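Local coordinates for protein dipicolinate synthase subunit A (Bacillus halodurans, PDB 3D4O) that probably serves, with a second subunit, as an oxidoreductase in making dipicolinate, the spore compound of bacilli, using a Rossmann-type nucleotide-binding fold, at residues V181-L191 / M199-E210. Residues are numbered along the deposited sequence; the frame is centred on the assembly and turned at random.
Sequences VKVGARESDLL and MEPFHISKAAQE
Strands 181-185 and 200-203 pair in parallel, K182 beside E200 and G184 beside F202, with their short axes 29° apart. A ladder of five backbone hydrogen bonds joins them. It starts at E200 N to V181 O, 3.2 Å, and ends at I204 N to A185 O.

On one face of the sheet the F202 ring lies across G184. G184 CA is 3.5 Å from the ring centroid, a CH-pi contact over the face. With no side chain at G184, the ring sits directly on its CA. E210 CB lies over the opposite face, toward its rim. F202 takes a chi1 of 68°, with CG between its backbone N and carbonyl carbon, which swings the ring over the neighbouring strand.

K182 crosses the F202 side chain at about a right angle, its CD 3.8 Å from F202 CE1. The chain bends at chi3 (68°) and brings NZ to E210 O at 2.6 Å, on a lone pair in the carbonyl plane. NZ also forms a salt bridge to E210 OE1 at 3.4 Å, with only a weak hydrogen bond. A water links NZ, weakly, to E200 OE1. An alanine at K182 would remove the ammonium, probably leaving E210 O without this donor and uncovering part of the F202 ring.

On the other face, M199 CE meets V183 CG2 at 3.7 Å, and helix 165-176 packs on both side chains. At the strand ends, R186 CA lies over a face of the H203 ring, whose ND1 accepts from S205 N.

Strand 200-203 is the outer strand of a Rossmann-type sheet within this chain, and strand 180-185 its neighbour, joined through helix 188-196 as a beta-alpha-beta unit. Its chemistry implies that the ladder fixes the strand register, while K182 ties the C-terminal end of helix 207-210 to strand 180-185.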
ATOM      1  N   VAL C 181      -5.963  11.392  12.132  1.00 37.17           N
ATOM      2  CA  VAL C 181      -7.233  10.916  11.698  1.00 35.02           C
ATOM      3  C   VAL C 181      -8.409  11.613  12.313  1.00 36.00           C
ATOM      4  O   VAL C 181      -8.505  11.806  13.514  1.00 35.28           O
ATOM      5  CB  VAL C 181      -7.392   9.421  12.008  1.00 34.64           C
ATOM      6  CG1 VAL C 181      -8.798   8.970  11.642  1.00 31.06           C
ATOM      7  CG2 VAL C 181      -6.305   8.555  11.301  1.00 29.31           C
ATOM      8  N   LYS C 182      -9.316  11.987  11.442  1.00 36.01           N
ATOM      9  CA  LYS C 182     -10.570  12.571  11.900  1.00 38.13           C
ATOM     10  C   LYS C 182     -11.659  11.716  11.310  1.00 37.07           C
ATOM     11  O   LYS C 182     -11.515  11.215  10.211  1.00 34.42           O
ATOM     12  CB  LYS C 182     -10.724  14.036  11.508  1.00 39.45           C
ATOM     13  CG  LYS C 182     -10.644  14.333  10.037  1.00 43.01           C
ATOM     14  CD  LYS C 182     -11.124  15.777   9.727  1.00 50.76           C
ATOM     15  CE  LYS C 182     -10.201  16.841  10.256  1.00 53.87           C
ATOM     16  NZ  LYS C 182     -10.618  18.283   9.949  1.00 55.74           N
ATOM     17  N   VAL C 183     -12.696  11.490  12.097  1.00 36.01           N
ATOM     18  CA  VAL C 183     -13.806  10.655  11.675  1.00 34.57           C
ATOM     19  C   VAL C 183     -15.123  11.434  11.741  1.00 33.48           C
ATOM     20  O   VAL C 183     -15.470  12.081  12.741  1.00 33.91           O
ATOM     21  CB  VAL C 183     -13.900   9.329  12.492  1.00 31.98           C
ATOM     22  CG1 VAL C 183     -14.986   8.373  11.851  1.00 32.71           C
ATOM     23  CG2 VAL C 183     -12.542   8.596  12.572  1.00 31.27           C
ATOM     24  N   GLY C 184     -15.836  11.373  10.637  1.00 32.88           N
ATOM     25  CA  GLY C 184     -17.145  12.026  10.512  1.00 34.95           C
ATOM     26  C   GLY C 184     -18.294  11.057  10.683  1.00 34.52           C
ATOM     27  O   GLY C 184     -18.288   9.963  10.140  1.00 32.49           O
ATOM     28  N   ALA C 185     -19.266  11.460  11.487  1.00 36.24           N
ATOM     29  CA  ALA C 185     -20.477  10.624  11.735  1.00 35.89           C
ATOM     30  C   ALA C 185     -21.587  11.475  12.294  1.00 35.78           C
ATOM     31  O   ALA C 185     -21.365  12.564  12.762  1.00 36.47           O
ATOM     32  CB  ALA C 185     -20.166   9.473  12.709  1.00 35.44           C
ATOM     33  N   ARG C 186     -22.787  10.954  12.240  1.00 34.97           N
ATOM     34  CA  ARG C 186     -23.937  11.676  12.732  1.00 36.18           C
ATOM     35  C   ARG C 186     -24.319  11.375  14.202  1.00 35.40           C
ATOM     36  O   ARG C 186     -24.742  12.261  14.939  1.00 35.13           O
ATOM     37  CB  ARG C 186     -25.138  11.378  11.836  1.00 35.38           C
ATOM     38  CG  ARG C 186     -26.256  12.351  12.062  1.00 43.25           C
ATOM     39  CD  ARG C 186     -27.461  12.067  11.216  1.00 46.70           C
ATOM     40  NE  ARG C 186     -27.787  10.651  11.332  1.00 54.47           N
ATOM     41  CZ  ARG C 186     -28.373  10.089  12.388  1.00 60.99           C
ATOM     42  NH1 ARG C 186     -28.730  10.810  13.451  1.00 61.90           N
ATOM     43  NH2 ARG C 186     -28.608   8.788  12.369  1.00 63.61           N
ATOM     44  N   GLU C 187     -24.171  10.117  14.598  1.00 36.31           N
ATOM     45  CA  GLU C 187     -24.609   9.654  15.942  1.00 38.63           C
ATOM     46  C   GLU C 187     -23.675  10.062  17.081  1.00 37.22           C
ATOM     47  O   GLU C 187     -22.465   9.902  16.996  1.00 36.48           O
ATOM     48  CB  GLU C 187     -24.830   8.150  15.966  1.00 38.93           C
ATOM     49  CG  GLU C 187     -25.945   7.670  15.030  1.00 48.43           C
ATOM     50  CD  GLU C 187     -25.453   7.436  13.600  1.00 49.79           C
ATOM     51  OE1 GLU C 187     -24.494   8.107  13.193  1.00 50.15           O
ATOM     52  OE2 GLU C 187     -26.023   6.581  12.895  1.00 58.47           O
ATOM     53  N   SER C 188     -24.280  10.577  18.148  1.00 36.17           N
ATOM     54  CA  SER C 188     -23.519  11.083  19.295  1.00 37.30           C
ATOM     55  C   SER C 188     -22.681   9.997  19.971  1.00 37.45           C
ATOM     56  O   SER C 188     -21.589  10.258  20.468  1.00 38.91           O
ATOM     57  CB  SER C 188     -24.446  11.766  20.311  1.00 37.73           C
ATOM     58  OG  SER C 188     -25.425  10.857  20.820  1.00 40.22           O
ATOM     59  N   ASP C 189     -23.188   8.772  19.968  1.00 36.80           N
ATOM     60  CA  ASP C 189     -22.477   7.681  20.642  1.00 37.33           C
ATOM     61  C   ASP C 189     -21.235   7.394  19.832  1.00 37.27           C
ATOM     62  O   ASP C 189     -20.146   7.194  20.380  1.00 37.12           O
ATOM     63  CB  ASP C 189     -23.336   6.423  20.879  1.00 37.64           C
ATOM     64  CG  ASP C 189     -23.862   5.830  19.614  1.00 38.54           C
ATOM     65  OD1 ASP C 189     -24.305   6.618  18.760  1.00 43.10           O
ATOM     66  OD2 ASP C 189     -23.857   4.590  19.489  1.00 40.83           O
ATOM     67  N   LEU C 190     -21.387   7.453  18.513  1.00 37.19           N
ATOM     68  CA  LEU C 190     -20.262   7.185  17.614  1.00 37.12           C
ATOM     69  C   LEU C 190     -19.201   8.285  17.690  1.00 36.43           C
ATOM     70  O   LEU C 190     -17.995   8.014  17.578  1.00 34.34           O
ATOM     71  CB  LEU C 190     -20.696   6.960  16.152  1.00 38.08           C
ATOM     72  CG  LEU C 190     -21.558   5.720  15.869  1.00 39.91           C
ATOM     73  CD1 LEU C 190     -21.955   5.651  14.387  1.00 41.18           C
ATOM     74  CD2 LEU C 190     -20.859   4.473  16.305  1.00 34.05           C
ATOM     75  N   LEU C 191     -19.663   9.521  17.859  1.00 35.66           N
ATOM     76  CA  LEU C 191     -18.753  10.675  17.938  1.00 34.21           C
ATOM     77  C   LEU C 191     -17.975  10.575  19.251  1.00 34.26           C
ATOM     78  O   LEU C 191     -16.786  10.915  19.339  1.00 36.18           O
ATOM     79  CB  LEU C 191     -19.516  12.000  17.861  1.00 32.52           C
ATOM     80  CG  LEU C 191     -20.204  12.260  16.527  1.00 31.09           C
ATOM     81  CD1 LEU C 191     -21.222  13.436  16.655  1.00 30.57           C
ATOM     82  CD2 LEU C 191     -19.159  12.482  15.374  1.00 29.44           C
HETATM   83  N   MSE C 199      -9.142   9.967  18.384  1.00 33.91           N
HETATM   84  CA  MSE C 199      -9.223  10.545  17.077  1.00 34.67           C
HETATM   85  C   MSE C 199     -10.161  11.756  17.148  1.00 33.68           C
HETATM   86  O   MSE C 199     -10.876  11.943  18.123  1.00 32.70           O
HETATM   87  CB  MSE C 199      -9.706   9.508  16.068  1.00 34.77           C
HETATM   88  CG  MSE C 199      -8.765   8.314  15.971  1.00 42.42           C
HETATM   89 SE   MSE C 199      -9.349   6.937  14.689  0.75 38.59          SE
HETATM   90  CE  MSE C 199     -11.102   6.657  15.359  1.00 40.44           C
ATOM     91  N   GLU C 200     -10.185  12.544  16.085  1.00 34.49           N
ATOM     92  CA  GLU C 200     -10.962  13.787  16.095  1.00 36.04           C
ATOM     93  C   GLU C 200     -12.331  13.586  15.469  1.00 35.56           C
ATOM     94  O   GLU C 200     -12.429  13.341  14.271  1.00 34.97           O
ATOM     95  CB  GLU C 200     -10.224  14.918  15.356  1.00 36.18           C
ATOM     96  CG  GLU C 200     -11.088  16.178  15.294  1.00 41.67           C
ATOM     97  CD  GLU C 200     -10.504  17.314  14.452  1.00 49.88           C
ATOM     98  OE1 GLU C 200      -9.335  17.239  13.991  1.00 49.10           O
ATOM     99  OE2 GLU C 200     -11.252  18.292  14.263  1.00 55.51           O
ATOM    100  N   PRO C 201     -13.392  13.657  16.279  1.00 36.02           N
ATOM    101  CA  PRO C 201     -14.696  13.487  15.666  1.00 35.78           C
ATOM    102  C   PRO C 201     -15.233  14.761  15.122  1.00 37.45           C
ATOM    103  O   PRO C 201     -14.838  15.840  15.546  1.00 39.41           O
ATOM    104  CB  PRO C 201     -15.590  13.098  16.844  1.00 35.94           C
ATOM    105  CG  PRO C 201     -14.988  13.768  18.024  1.00 38.84           C
ATOM    106  CD  PRO C 201     -13.485  13.853  17.741  1.00 37.77           C
ATOM    107  N   PHE C 202     -16.114  14.628  14.153  1.00 36.64           N
ATOM    108  CA  PHE C 202     -16.848  15.775  13.639  1.00 37.49           C
ATOM    109  C   PHE C 202     -18.214  15.360  13.145  1.00 37.24           C
ATOM    110  O   PHE C 202     -18.366  14.278  12.646  1.00 36.88           O
ATOM    111  CB  PHE C 202     -16.081  16.526  12.554  1.00 38.53           C
ATOM    112  CG  PHE C 202     -15.896  15.766  11.251  1.00 37.01           C
ATOM    113  CD1 PHE C 202     -14.840  14.894  11.091  1.00 37.32           C
ATOM    114  CD2 PHE C 202     -16.727  16.012  10.178  1.00 37.71           C
ATOM    115  CE1 PHE C 202     -14.626  14.244   9.898  1.00 33.67           C
ATOM    116  CE2 PHE C 202     -16.531  15.372   8.960  1.00 36.61           C
ATOM    117  CZ  PHE C 202     -15.485  14.476   8.831  1.00 38.42           C
ATOM    118  N   HIS C 203     -19.211  16.218  13.301  1.00 37.77           N
ATOM    119  CA  HIS C 203     -20.545  15.868  12.822  1.00 37.93           C
ATOM    120  C   HIS C 203     -20.490  15.897  11.315  1.00 38.64           C
ATOM    121  O   HIS C 203     -19.998  16.842  10.681  1.00 39.93           O
ATOM    122  CB  HIS C 203     -21.646  16.799  13.356  1.00 39.03           C
ATOM    123  CG  HIS C 203     -23.033  16.265  13.164  1.00 39.44           C
ATOM    124  ND1 HIS C 203     -23.765  16.474  12.015  1.00 37.69           N
ATOM    125  CD2 HIS C 203     -23.837  15.558  13.996  1.00 40.04           C
ATOM    126  CE1 HIS C 203     -24.955  15.916  12.147  1.00 40.70           C
ATOM    127  NE2 HIS C 203     -25.024  15.355  13.341  1.00 39.95           N
ATOM    128  N   ILE C 204     -21.028  14.836  10.754  1.00 38.96           N
ATOM    129  CA  ILE C 204     -20.989  14.603   9.324  1.00 38.11           C
ATOM    130  C   ILE C 204     -21.555  15.777   8.522  1.00 39.49           C
ATOM    131  O   ILE C 204     -21.218  15.983   7.352  1.00 40.73           O
ATOM    132  CB  ILE C 204     -21.722  13.309   8.965  1.00 36.99           C
ATOM    133  CG1 ILE C 204     -21.321  12.842   7.573  1.00 35.38           C
ATOM    134  CG2 ILE C 204     -23.258  13.506   9.093  1.00 31.71           C
ATOM    135  CD1 ILE C 204     -19.883  12.475   7.383  1.00 30.53           C
ATOM    136  N   SER C 205     -22.397  16.566   9.170  1.00 40.70           N
ATOM    137  CA  SER C 205     -23.059  17.696   8.492  1.00 39.44           C
ATOM    138  C   SER C 205     -22.097  18.844   8.244  1.00 38.31           C
ATOM    139  O   SER C 205     -22.393  19.766   7.518  1.00 38.84           O
ATOM    140  CB  SER C 205     -24.276  18.183   9.294  1.00 40.28           C
ATOM    141  OG  SER C 205     -23.866  18.759  10.516  1.00 39.76           O
ATOM    142  N   LYS C 206     -20.925  18.754   8.837  1.00 38.47           N
ATOM    143  CA  LYS C 206     -19.898  19.782   8.711  1.00 39.38           C
ATOM    144  C   LYS C 206     -18.747  19.347   7.825  1.00 38.11           C
ATOM    145  O   LYS C 206     -17.657  19.896   7.906  1.00 37.28           O
ATOM    146  CB  LYS C 206     -19.325  20.116  10.101  1.00 41.25           C
ATOM    147  CG  LYS C 206     -20.375  20.567  11.090  1.00 43.25           C
ATOM    148  CD  LYS C 206     -21.117  21.768  10.556  1.00 45.35           C
ATOM    149  N   ALA C 207     -18.992  18.338   7.000  1.00 38.15           N
ATOM    150  CA  ALA C 207     -17.946  17.802   6.109  1.00 37.49           C
ATOM    151  C   ALA C 207     -17.189  18.838   5.322  1.00 36.91           C
ATOM    152  O   ALA C 207     -15.961  18.780   5.215  1.00 36.74           O
ATOM    153  CB  ALA C 207     -18.511  16.757   5.150  1.00 37.82           C
ATOM    154  N   ALA C 208     -17.922  19.780   4.756  1.00 38.44           N
ATOM    155  CA  ALA C 208     -17.337  20.793   3.858  1.00 39.39           C
ATOM    156  C   ALA C 208     -16.280  21.582   4.575  1.00 41.30           C
ATOM    157  O   ALA C 208     -15.212  21.875   4.052  1.00 42.93           O
ATOM    158  CB  ALA C 208     -18.417  21.753   3.302  1.00 40.24           C
ATOM    159  N   GLN C 209     -16.594  21.933   5.801  1.00 43.23           N
ATOM    160  CA  GLN C 209     -15.664  22.719   6.634  1.00 43.88           C
ATOM    161  C   GLN C 209     -14.525  21.843   7.084  1.00 42.05           C
ATOM    162  O   GLN C 209     -13.355  22.208   7.011  1.00 43.17           O
ATOM    163  CB  GLN C 209     -16.408  23.298   7.845  1.00 44.83           C
ATOM    164  CG  GLN C 209     -15.548  23.779   8.997  1.00 52.26           C
ATOM    165  CD  GLN C 209     -16.419  24.137  10.224  1.00 58.95           C
ATOM    166  OE1 GLN C 209     -17.473  24.793  10.092  1.00 59.47           O
ATOM    167  NE2 GLN C 209     -15.999  23.679  11.404  1.00 57.23           N
ATOM    168  N   GLU C 210     -14.864  20.640   7.482  1.00 41.67           N
ATOM    169  CA  GLU C 210     -13.860  19.778   8.129  1.00 42.69           C
ATOM    170  C   GLU C 210     -12.855  19.122   7.188  1.00 40.50           C
ATOM    171  O   GLU C 210     -11.723  18.793   7.606  1.00 41.09           O
ATOM    172  CB  GLU C 210     -14.550  18.751   9.025  1.00 44.03           C
ATOM    173  CG  GLU C 210     -15.345  19.442  10.122  1.00 46.60           C
ATOM    174  CD  GLU C 210     -14.456  20.217  11.072  1.00 49.67           C
ATOM    175  OE1 GLU C 210     -13.287  19.796  11.302  1.00 51.23           O
ATOM    176  OE2 GLU C 210     -14.941  21.237  11.593  1.00 53.03           O
TER
HETATM  177  O   HOH W   1      -8.593  18.818  12.019  1.00 46.58           O